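PDB 2C0D: thioredoxin peroxidase 2 from Plasmodium falciparum, which probably reduces hydrogen peroxide and organic hydroperoxides to water and alcohols, as a mitochondrial thioredoxin-dependent 2-Cys peroxiredoxin of the malaria parasite. Local coordinates for residues Leu26-Gln37 and Val125-Tyr136; Asn142-Phe150 and Gln161-Arg170. One frame throughout, in Å; residues are numbered along the deposited sequence. Where two conformers were deposited one is given.

Contact 1: Leu26-Gln37 and Val125-Tyr136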
loop_
_atom_site.group_PDB
_atom_site.type_symbol
_atom_site.label_atom_id
_atom_site.label_comp_id
_atom_site.label_asym_id
_atom_site.label_seq_id
_atom_site.Cartn_x
_atom_site.Cartn_y
_atom_site.Cartn_z
ATOM N N LEU B 26 6.834 -1.069 8.984
ATOM C CA LEU B 26 8.064 -0.910 8.140
ATOM C C LEU B 26 8.291 0.526 7.642
ATOM O O LEU B 26 9.434 0.985 7.588
ATOM C CB LEU B 26 8.032 -1.866 6.948
ATOM C CG LEU B 26 8.013 -3.376 7.247
ATOM C CD1 LEU B 26 7.756 -4.183 5.955
ATOM C CD2 LEU B 26 9.274 -3.855 7.943
ATOM N N VAL B 27 7.206 1.202 7.249
ATOM C CA VAL B 27 7.262 2.592 6.752
ATOM C C VAL B 27 7.758 3.494 7.880
ATOM O O VAL B 27 7.327 3.347 9.044
ATOM C CB VAL B 27 5.872 3.057 6.186
ATOM C CG1 VAL B 27 5.831 4.569 5.890
ATOM C CG2 VAL B 27 5.538 2.286 4.908
ATOM N N THR B 28 8.674 4.402 7.521
ATOM C CA THR B 28 9.444 5.288 8.444
ATOM C C THR B 28 10.669 4.646 9.091
ATOM O O THR B 28 11.493 5.340 9.697
ATOM C CB THR B 28 8.588 6.043 9.533
ATOM O OG1 THR B 28 8.194 5.144 10.583
ATOM C CG2 THR B 28 7.366 6.710 8.910
ATOM N N LYS B 29 10.808 3.337 8.947
ATOM C CA LYS B 29 11.944 2.662 9.550
ATOM C C LYS B 29 12.997 2.373 8.473
ATOM O O LYS B 29 12.716 2.494 7.257
ATOM C CB LYS B 29 11.481 1.409 10.308
ATOM C CG LYS B 29 10.467 1.710 11.469
ATOM N N LYS B 30 14.206 2.045 8.926
ATOM C CA LYS B 30 15.307 1.706 8.012
ATOM C C LYS B 30 15.041 0.371 7.330
ATOM O O LYS B 30 14.772 -0.633 7.999
ATOM C CB LYS B 30 16.642 1.625 8.746
ATOM C CG LYS B 30 17.339 2.978 9.006
ATOM C CD LYS B 30 17.668 3.697 7.693
ATOM C CE LYS B 30 19.044 3.350 7.170
ATOM N NZ LYS B 30 19.901 4.576 7.232
ATOM N N ALA B 31 15.200 0.349 6.013
ATOM C CA ALA B 31 14.888 -0.835 5.223
ATOM C C ALA B 31 15.878 -1.976 5.534
ATOM O O ALA B 31 17.055 -1.741 5.769
ATOM C CB ALA B 31 14.948 -0.478 3.753
ATOM N N TYR B 32 15.372 -3.196 5.513
ATOM C CA TYR B 32 16.210 -4.373 5.652
ATOM C C TYR B 32 17.212 -4.434 4.516
ATOM O O TYR B 32 16.841 -4.504 3.330
ATOM C CB TYR B 32 15.322 -5.628 5.664
ATOM C CG TYR B 32 16.117 -6.934 5.653
ATOM C CD1 TYR B 32 16.884 -7.327 6.771
ATOM C CD2 TYR B 32 16.082 -7.779 4.549
ATOM C CE1 TYR B 32 17.607 -8.532 6.776
ATOM C CE2 TYR B 32 16.809 -9.016 4.557
ATOM C CZ TYR B 32 17.567 -9.361 5.673
ATOM O OH TYR B 32 18.288 -10.563 5.713
ATOM N N ASN B 33 18.496 -4.425 4.889
ATOM C CA ASN B 33 19.583 -4.376 3.937
ATOM C C ASN B 33 20.009 -5.785 3.536
ATOM O O ASN B 33 20.869 -6.376 4.155
ATOM C CB ASN B 33 20.772 -3.645 4.595
ATOM C CG ASN B 33 21.944 -3.443 3.666
ATOM O OD1 ASN B 33 21.847 -3.573 2.428
ATOM N ND2 ASN B 33 23.107 -3.101 4.275
ATOM N N PHE B 34 19.443 -6.299 2.462
ATOM C CA PHE B 34 19.748 -7.672 2.065
ATOM C C PHE B 34 20.965 -7.754 1.179
ATOM O O PHE B 34 21.397 -6.759 0.596
ATOM C CB PHE B 34 18.552 -8.282 1.353
ATOM C CG PHE B 34 18.075 -7.496 0.165
ATOM C CD1 PHE B 34 18.621 -7.717 -1.102
ATOM C CD2 PHE B 34 17.049 -6.565 0.301
ATOM C CE1 PHE B 34 18.154 -7.007 -2.197
ATOM C CE2 PHE B 34 16.578 -5.864 -0.780
ATOM C CZ PHE B 34 17.129 -6.088 -2.040
ATOM N N THR B 35 21.518 -8.967 1.090
ATOM C CA THR B 35 22.503 -9.307 0.071
ATOM C C THR B 35 22.013 -10.617 -0.570
ATOM O O THR B 35 21.656 -11.599 0.129
ATOM C CB THR B 35 23.953 -9.457 0.613
ATOM O OG1 THR B 35 24.393 -8.220 1.205
ATOM C CG2 THR B 35 24.912 -9.771 -0.525
ATOM N N ALA B 36 21.925 -10.619 -1.895
ATOM C CA ALA B 36 21.368 -11.787 -2.585
ATOM C C ALA B 36 21.937 -11.777 -3.986
ATOM O O ALA B 36 22.399 -10.742 -4.459
ATOM C CB ALA B 36 19.823 -11.716 -2.651
ATOM N N GLN B 37 21.889 -12.912 -4.654
ATOM C CA GLN B 37 22.253 -12.920 -6.075
ATOM C C GLN B 37 21.118 -12.378 -6.898
ATOM O O GLN B 37 19.931 -12.590 -6.576
ATOM C CB GLN B 37 22.575 -14.343 -6.554
ATOM C CG GLN B 37 23.796 -14.942 -5.888
ATOM C CD GLN B 37 24.207 -16.214 -6.571
ATOM O OE1 GLN B 37 23.383 -17.119 -6.735
ATOM N NE2 GLN B 37 25.462 -16.283 -7.025
ATOM N N VAL B 125 15.926 -10.448 -8.427
ATOM C CA VAL B 125 16.699 -10.896 -7.276
ATOM C C VAL B 125 16.139 -12.206 -6.778
ATOM O O VAL B 125 14.920 -12.375 -6.619
ATOM C CB VAL B 125 16.548 -9.886 -6.116
ATOM C CG1 VAL B 125 17.358 -10.342 -4.871
ATOM C CG2 VAL B 125 17.023 -8.536 -6.588
ATOM N N SER B 126 17.061 -13.117 -6.456
ATOM C CA SER B 126 16.672 -14.421 -5.916
ATOM C C SER B 126 16.716 -14.477 -4.387
ATOM O O SER B 126 17.812 -14.559 -3.773
ATOM C CB SER B 126 17.562 -15.499 -6.527
ATOM O OG SER B 126 17.071 -15.816 -7.809
ATOM N N ASP B 127 15.531 -14.456 -3.766
ATOM C CA ASP B 127 15.403 -14.540 -2.287
ATOM C C ASP B 127 15.370 -16.036 -1.855
ATOM O O ASP B 127 14.395 -16.519 -1.273
ATOM C CB ASP B 127 14.135 -13.802 -1.825
ATOM C CG ASP B 127 13.950 -13.812 -0.303
ATOM O OD1 ASP B 127 14.951 -13.956 0.448
ATOM O OD2 ASP B 127 12.796 -13.581 0.139
ATOM N N ILE B 128 16.460 -16.762 -2.160
ATOM C CA ILE B 128 16.389 -18.222 -2.064
ATOM C C ILE B 128 16.354 -18.713 -0.638
ATOM O O ILE B 128 15.839 -19.814 -0.407
ATOM C CB ILE B 128 17.489 -18.992 -2.814
ATOM C CG1 ILE B 128 18.863 -18.445 -2.418
ATOM C CG2 ILE B 128 17.121 -19.149 -4.334
ATOM C CD1 ILE B 128 19.937 -19.432 -2.787
ATOM N N ASN B 129 16.786 -17.881 0.322
ATOM C CA ASN B 129 16.675 -18.288 1.736
ATOM C C ASN B 129 15.426 -17.710 2.456
ATOM O O ASN B 129 15.229 -17.961 3.653
ATOM C CB ASN B 129 17.939 -17.888 2.497
ATOM C CG ASN B 129 19.188 -18.541 1.938
ATOM O OD1 ASN B 129 19.153 -19.672 1.434
ATOM N ND2 ASN B 129 20.322 -17.809 2.011
ATOM N N LYS B 130 14.627 -16.941 1.710
ATOM C CA LYS B 130 13.332 -16.352 2.145
ATOM C C LYS B 130 13.429 -15.227 3.159
ATOM O O LYS B 130 12.383 -14.692 3.557
ATOM C CB LYS B 130 12.329 -17.420 2.655
ATOM C CG LYS B 130 12.182 -18.602 1.667
ATOM C CD LYS B 130 11.109 -19.553 2.123
ATOM C CE LYS B 130 11.047 -20.763 1.199
ATOM N NZ LYS B 130 12.087 -21.749 1.663
ATOM N N ASP B 131 14.645 -14.847 3.551
ATOM C CA ASP B 131 14.835 -13.787 4.578
ATOM C C ASP B 131 14.443 -12.381 4.086
ATOM O O ASP B 131 14.043 -11.523 4.899
ATOM C CB ASP B 131 16.267 -13.780 5.128
ATOM C CG ASP B 131 17.292 -13.488 4.065
ATOM O OD1 ASP B 131 17.598 -14.432 3.293
ATOM O OD2 ASP B 131 17.820 -12.329 3.985
ATOM N N ILE B 132 14.526 -12.137 2.776
ATOM C CA ILE B 132 14.170 -10.815 2.284
ATOM C C ILE B 132 12.663 -10.691 2.399
ATOM O O ILE B 132 12.145 -9.724 2.992
ATOM C CB ILE B 132 14.625 -10.587 0.842
ATOM C CG1 ILE B 132 16.173 -10.765 0.710
ATOM C CG2 ILE B 132 14.210 -9.148 0.389
ATOM C CD1 ILE B 132 16.599 -10.727 -0.757
ATOM N N SER B 133 11.945 -11.662 1.833
ATOM C CA SER B 133 10.462 -11.627 1.943
ATOM C C SER B 133 10.022 -11.627 3.401
ATOM O O SER B 133 9.082 -10.905 3.758
ATOM C CB SER B 133 9.785 -12.777 1.169
ATOM O OG SER B 133 10.174 -12.709 -0.203
ATOM N N LYS B 134 10.714 -12.377 4.271
ATOM C CA LYS B 134 10.316 -12.397 5.693
ATOM C C LYS B 134 10.457 -11.012 6.334
ATOM O O LYS B 134 9.555 -10.558 7.076
ATOM C CB LYS B 134 11.145 -13.423 6.486
ATOM C CG LYS B 134 10.629 -13.622 7.956
ATOM N N ASN B 135 11.575 -10.361 6.049
ATOM C CA ASN B 135 11.892 -9.082 6.688
ATOM C C ASN B 135 11.116 -7.903 6.108
ATOM O O ASN B 135 11.035 -6.848 6.753
ATOM C CB ASN B 135 13.378 -8.864 6.621
ATOM C CG ASN B 135 14.099 -9.620 7.744
ATOM O OD1 ASN B 135 14.722 -10.658 7.532
ATOM N ND2 ASN B 135 13.925 -9.139 8.965
ATOM N N TYR B 136 10.547 -8.087 4.921
ATOM C CA TYR B 136 9.531 -7.126 4.388
ATOM C C TYR B 136 8.067 -7.522 4.694
ATOM O O TYR B 136 7.141 -6.858 4.191
ATOM C CB TYR B 136 9.792 -6.813 2.908
ATOM C CG TYR B 136 11.034 -5.962 2.728
ATOM C CD1 TYR B 136 10.927 -4.557 2.672
ATOM C CD2 TYR B 136 12.304 -6.543 2.586
ATOM C CE1 TYR B 136 12.087 -3.732 2.523
ATOM C CE2 TYR B 136 13.495 -5.711 2.433
ATOM C CZ TYR B 136 13.344 -4.319 2.411
ATOM O OH TYR B 136 14.439 -3.491 2.259
HETATM O O HOH W 1 19.436 -11.542 1.993
HETATM O O HOH W 2 20.473 -15.260 -3.774
#
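Y32 lies against the helix 131-135, its ring covered on one face by N135, whose CB sits 3.7 Å from the ring centroid of Y32 in a CH-pi contact, 20° off the ring normal. With CG anti to the backbone N (chi1 174°), the Y32 ring reaches along the helix until OH donates a short 2.5 Å hydrogen bond to D131 OD2, meeting that oxygen on its anti side. D131 OD2 also accepts from water 1, which in turn donates to T35 O, tying the carboxylate to the other backbone. In the reverse sense, Y136 OH donates to Y32 O at 2.8 Å, and CE2 of Y136 packs on CB of Y32. After a turn at L26-K29, segment 26-37 crosses the thioredoxin-like core of the peroxiredoxin fold and enters strand 35-39, which pairs antiparallel with strand 123-126. There S126 N donates to Q37 O (2.9 Å, 172° at the hydrogen), and water 2 joins Q37 N to S126 O. Between these polar ends is apolar packing: I132 CG1 meets F34 CB at 3.5 Å, and A36 CB touches V125 CG1. The start of the helix is held from behind by D127, whose OD1 accepts from I132 N while OD2 takes both S133 N and S133 OG. Further out, the rings of Y136 and F150 meet edge-to-face.

Contact 2: Asn142-Phe150 and Gln161-Arg170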
loop_
_atom_site.group_PDB
_atom_site.type_symbol
_atom_site.label_atom_id
_atom_site.label_comp_id
_atom_site.label_asym_id
_atom_site.label_seq_id
_atom_site.Cartn_x
_atom_site.Cartn_y
_atom_site.Cartn_z
ATOM N N ASN B 142 5.892 -19.598 4.759
ATOM C CA ASN B 142 7.264 -20.097 4.555
ATOM C C ASN B 142 7.492 -20.659 3.159
ATOM O O ASN B 142 8.269 -21.630 2.975
ATOM C CB ASN B 142 7.621 -21.180 5.584
ATOM C CG ASN B 142 9.108 -21.391 5.672
ATOM O OD1 ASN B 142 9.867 -20.420 5.689
ATOM N ND2 ASN B 142 9.548 -22.657 5.628
ATOM N N SER B 143 6.823 -20.045 2.175
ATOM C CA SER B 143 6.718 -20.610 0.853
ATOM C C SER B 143 7.046 -19.647 -0.305
ATOM O O SER B 143 7.930 -19.946 -1.126
ATOM C CB SER B 143 5.340 -21.253 0.653
ATOM O OG SER B 143 5.338 -21.931 -0.593
ATOM N N PHE B 144 6.330 -18.519 -0.400
ATOM C CA PHE B 144 6.552 -17.601 -1.507
ATOM C C PHE B 144 6.186 -16.190 -1.123
ATOM O O PHE B 144 5.546 -15.978 -0.114
ATOM C CB PHE B 144 5.777 -18.020 -2.761
ATOM C CG PHE B 144 4.285 -18.083 -2.588
ATOM C CD1 PHE B 144 3.518 -16.926 -2.706
ATOM C CD2 PHE B 144 3.635 -19.298 -2.334
ATOM C CE1 PHE B 144 2.117 -16.973 -2.590
ATOM C CE2 PHE B 144 2.238 -19.362 -2.220
ATOM C CZ PHE B 144 1.477 -18.191 -2.329
ATOM N N ALA B 145 6.611 -15.250 -1.930
ATOM C CA ALA B 145 6.335 -13.845 -1.665
ATOM C C ALA B 145 4.959 -13.397 -2.160
ATOM O O ALA B 145 4.517 -13.702 -3.297
ATOM C CB ALA B 145 7.427 -12.960 -2.275
ATOM N N LEU B 146 4.308 -12.593 -1.335
ATOM C CA LEU B 146 3.036 -11.961 -1.697
ATOM C C LEU B 146 3.321 -10.786 -2.620
ATOM O O LEU B 146 4.492 -10.415 -2.852
ATOM C CB LEU B 146 2.319 -11.460 -0.421
ATOM C CG LEU B 146 1.919 -12.614 0.541
ATOM C CD1 LEU B 146 1.399 -12.037 1.836
ATOM C CD2 LEU B 146 0.820 -13.425 -0.122
ATOM N N ARG B 147 2.248 -10.184 -3.139
ATOM C CA ARG B 147 2.360 -9.129 -4.142
ATOM C C ARG B 147 2.646 -7.809 -3.439
ATOM O O ARG B 147 1.751 -6.936 -3.311
ATOM C CB ARG B 147 1.047 -9.088 -4.957
ATOM C CG ARG B 147 1.337 -8.586 -6.354
ATOM C CD ARG B 147 0.460 -9.011 -7.515
ATOM N NE ARG B 147 0.132 -10.415 -7.692
ATOM C CZ ARG B 147 0.809 -11.292 -8.450
ATOM N NH1 ARG B 147 1.957 -10.984 -9.041
ATOM N NH2 ARG B 147 0.364 -12.526 -8.534
ATOM N N GLY B 148 3.872 -7.675 -2.940
ATOM C CA GLY B 148 4.249 -6.511 -2.132
ATOM C C GLY B 148 5.057 -5.535 -2.955
ATOM O O GLY B 148 5.756 -5.925 -3.910
ATOM N N LEU B 149 4.998 -4.253 -2.588
ATOM C CA LEU B 149 5.814 -3.257 -3.256
ATOM C C LEU B 149 6.272 -2.244 -2.230
ATOM O O LEU B 149 5.483 -1.811 -1.384
ATOM C CB LEU B 149 5.004 -2.538 -4.337
ATOM C CG LEU B 149 5.787 -1.472 -5.118
ATOM C CD1 LEU B 149 5.355 -1.431 -6.598
ATOM C CD2 LEU B 149 5.548 -0.129 -4.430
ATOM N N PHE B 150 7.547 -1.883 -2.294
ATOM C CA PHE B 150 8.090 -0.897 -1.331
ATOM C C PHE B 150 8.912 0.142 -2.049
ATOM O O PHE B 150 9.645 -0.188 -2.996
ATOM C CB PHE B 150 9.007 -1.636 -0.327
ATOM C CG PHE B 150 8.257 -2.664 0.496
ATOM C CD1 PHE B 150 7.746 -2.320 1.755
ATOM C CD2 PHE B 150 8.012 -3.946 -0.003
ATOM C CE1 PHE B 150 7.045 -3.261 2.516
ATOM C CE2 PHE B 150 7.280 -4.883 0.737
ATOM C CZ PHE B 150 6.784 -4.534 1.991
ATOM N N GLN B 161 4.585 1.403 1.367
ATOM C CA GLN B 161 4.399 -0.061 1.385
ATOM C C GLN B 161 3.011 -0.353 0.813
ATOM O O GLN B 161 2.027 0.290 1.232
ATOM C CB GLN B 161 4.461 -0.578 2.822
ATOM C CG GLN B 161 3.903 -1.991 2.952
ATOM C CD GLN B 161 4.085 -2.623 4.335
ATOM O OE1 GLN B 161 4.732 -2.054 5.236
ATOM N NE2 GLN B 161 3.504 -3.806 4.504
ATOM N N THR B 162 2.900 -1.278 -0.147
ATOM C CA THR B 162 1.559 -1.740 -0.562
ATOM C C THR B 162 1.642 -3.258 -0.708
ATOM O O THR B 162 2.623 -3.775 -1.286
ATOM C CB THR B 162 1.055 -1.156 -1.908
ATOM O OG1 THR B 162 0.831 0.276 -1.813
ATOM C CG2 THR B 162 -0.308 -1.777 -2.269
ATOM N N VAL B 163 0.652 -3.963 -0.180
ATOM C CA VAL B 163 0.529 -5.406 -0.450
ATOM C C VAL B 163 -0.823 -5.616 -1.124
ATOM O O VAL B 163 -1.893 -5.426 -0.500
ATOM C CB VAL B 163 0.716 -6.289 0.769
ATOM C CG1 VAL B 163 0.676 -7.789 0.367
ATOM C CG2 VAL B 163 2.023 -5.940 1.568
ATOM N N ASN B 164 -0.775 -5.917 -2.416
ATOM C CA ASN B 164 -1.987 -6.135 -3.225
ATOM C C ASN B 164 -2.557 -7.513 -2.954
ATOM O O ASN B 164 -1.840 -8.421 -2.551
ATOM C CB ASN B 164 -1.622 -6.076 -4.706
ATOM C CG ASN B 164 -2.130 -4.847 -5.397
ATOM O OD1 ASN B 164 -2.237 -3.779 -4.805
ATOM N ND2 ASN B 164 -2.423 -4.981 -6.695
ATOM N N ASP B 165 -3.854 -7.679 -3.205
ATOM C CA ASP B 165 -4.472 -8.987 -3.241
ATOM C C ASP B 165 -3.645 -9.885 -4.197
ATOM O O ASP B 165 -3.270 -9.448 -5.269
ATOM C CB ASP B 165 -5.884 -8.780 -3.791
ATOM C CG ASP B 165 -6.827 -9.906 -3.478
ATOM O OD1 ASP B 165 -6.624 -10.640 -2.479
ATOM O OD2 ASP B 165 -7.807 -10.024 -4.256
ATOM N N LEU B 166 -3.377 -11.134 -3.808
ATOM C CA LEU B 166 -2.551 -12.001 -4.630
ATOM C C LEU B 166 -2.943 -12.127 -6.116
ATOM O O LEU B 166 -2.060 -12.147 -6.969
ATOM C CB LEU B 166 -2.449 -13.381 -3.976
ATOM C CG LEU B 166 -1.188 -14.222 -4.073
ATOM C CD1 LEU B 166 0.115 -13.417 -4.160
ATOM C CD2 LEU B 166 -1.194 -15.208 -2.888
ATOM N N PRO B 167 -4.247 -12.240 -6.439
ATOM C CA PRO B 167 -4.641 -12.273 -7.868
ATOM C C PRO B 167 -4.545 -10.975 -8.677
ATOM O O PRO B 167 -4.754 -11.000 -9.894
ATOM C CB PRO B 167 -6.111 -12.727 -7.830
ATOM C CG PRO B 167 -6.430 -13.028 -6.439
ATOM C CD PRO B 167 -5.392 -12.467 -5.540
ATOM N N ILE B 168 -4.186 -9.857 -8.044
ATOM C CA ILE B 168 -4.289 -8.571 -8.736
ATOM C C ILE B 168 -2.925 -7.959 -9.018
ATOM O O ILE B 168 -2.197 -7.629 -8.077
ATOM C CB ILE B 168 -5.143 -7.577 -7.890
ATOM C CG1 ILE B 168 -6.486 -8.221 -7.525
ATOM C CG2 ILE B 168 -5.309 -6.220 -8.623
ATOM C CD1 ILE B 168 -7.439 -7.358 -6.702
ATOM N N GLY B 169 -2.603 -7.773 -10.309
ATOM C CA GLY B 169 -1.350 -7.147 -10.740
ATOM C C GLY B 169 -1.241 -5.659 -10.379
ATOM O O GLY B 169 -2.257 -4.990 -10.119
ATOM N N ARG B 170 -0.022 -5.148 -10.337
ATOM C CA ARG B 170 0.210 -3.758 -9.918
ATOM C C ARG B 170 0.068 -2.829 -11.125
ATOM O O ARG B 170 0.339 -3.252 -12.261
ATOM C CB ARG B 170 1.573 -3.623 -9.203
ATOM C CG ARG B 170 1.574 -4.263 -7.776
ATOM C CD ARG B 170 2.089 -5.750 -7.824
ATOM N NE ARG B 170 3.077 -5.854 -6.781
ATOM C CZ ARG B 170 4.046 -6.719 -6.760
ATOM N NH1 ARG B 170 4.180 -7.639 -7.721
ATOM N NH2 ARG B 170 4.873 -6.653 -5.742
HETATM O O HOH W 3 1.934 -4.181 -4.405
HETATM O O HOH W 4 -0.457 -10.581 -2.027
#
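R147, on the first strand of the beta hairpin 144-152/158-164, meets R170, which follows the second, in the peroxiredoxin active-site region: the R147 side chain packs on C72, the predicted peroxidatic cysteine. The strands pair antiparallel, with L149 and T162 a hydrogen-bonded pair (L149 N to T162 O 2.8 Å, T162 N to L149 O 2.9 Å) flanked by the non-hydrogen-bonded pairs G148 with V163 and F150 with Q161. From R147, CB rests on CB of N164 at 4.0 Å. CG lies over one face of the R170 guanidinium, near its rim, though that group's exact place is doubtful because its NH2 comes too close to G148 O. CD approaches I168 O at 3.0 Å. There the chain bends (chi3 -48°), bringing NE and NH2 side-on to L166 O, each at 2.9 Å and in the guanidinium plane; this two-nitrogen grip, with F70 O and E75, would limit rotation of the group. NH2 also bonds to F70 O, while NH1 forms a salt bridge with E75, which R170 NH1 shares; the carboxylate probably offsets the two like charges. I168 O accepts from N164 ND2, bracing the turn that presents L166 O. L166 CD2 meets the edge of the F144 ring, and F150 and Q161 run side by side, with CG of Q161 against CE1 of F150. T162 and its neighbours pair with a strand of the second subunit, extending the sheet across the interface. Water 3 donates to R147 O and T162 O; water 4 accepts from R147 N and donates to N164 O at 2.6 Å.

Overall arrangement
The two contacts reach the same mixed sheet, their centres about 14 Å apart. Contact 1 is partly buried and lies away from the predicted active site; it joins the N-terminal arm to a helix and strand far along the chain through tyrosine hydroxyls, one carboxylate and apolar packing. Contact 2 is buried, local in sequence, and built on hairpin hydrogen bonds and a pair of arginines, of which R147 lies close to C72. They touch where L26 CD1 packs on F150 CE1 at 3.6 Å. Both meet the second subunit: contact 1 by packing of V27 and T28, contact 2 by a continuous beta ladder and a salt bridge from D165 to R159 of that subunit.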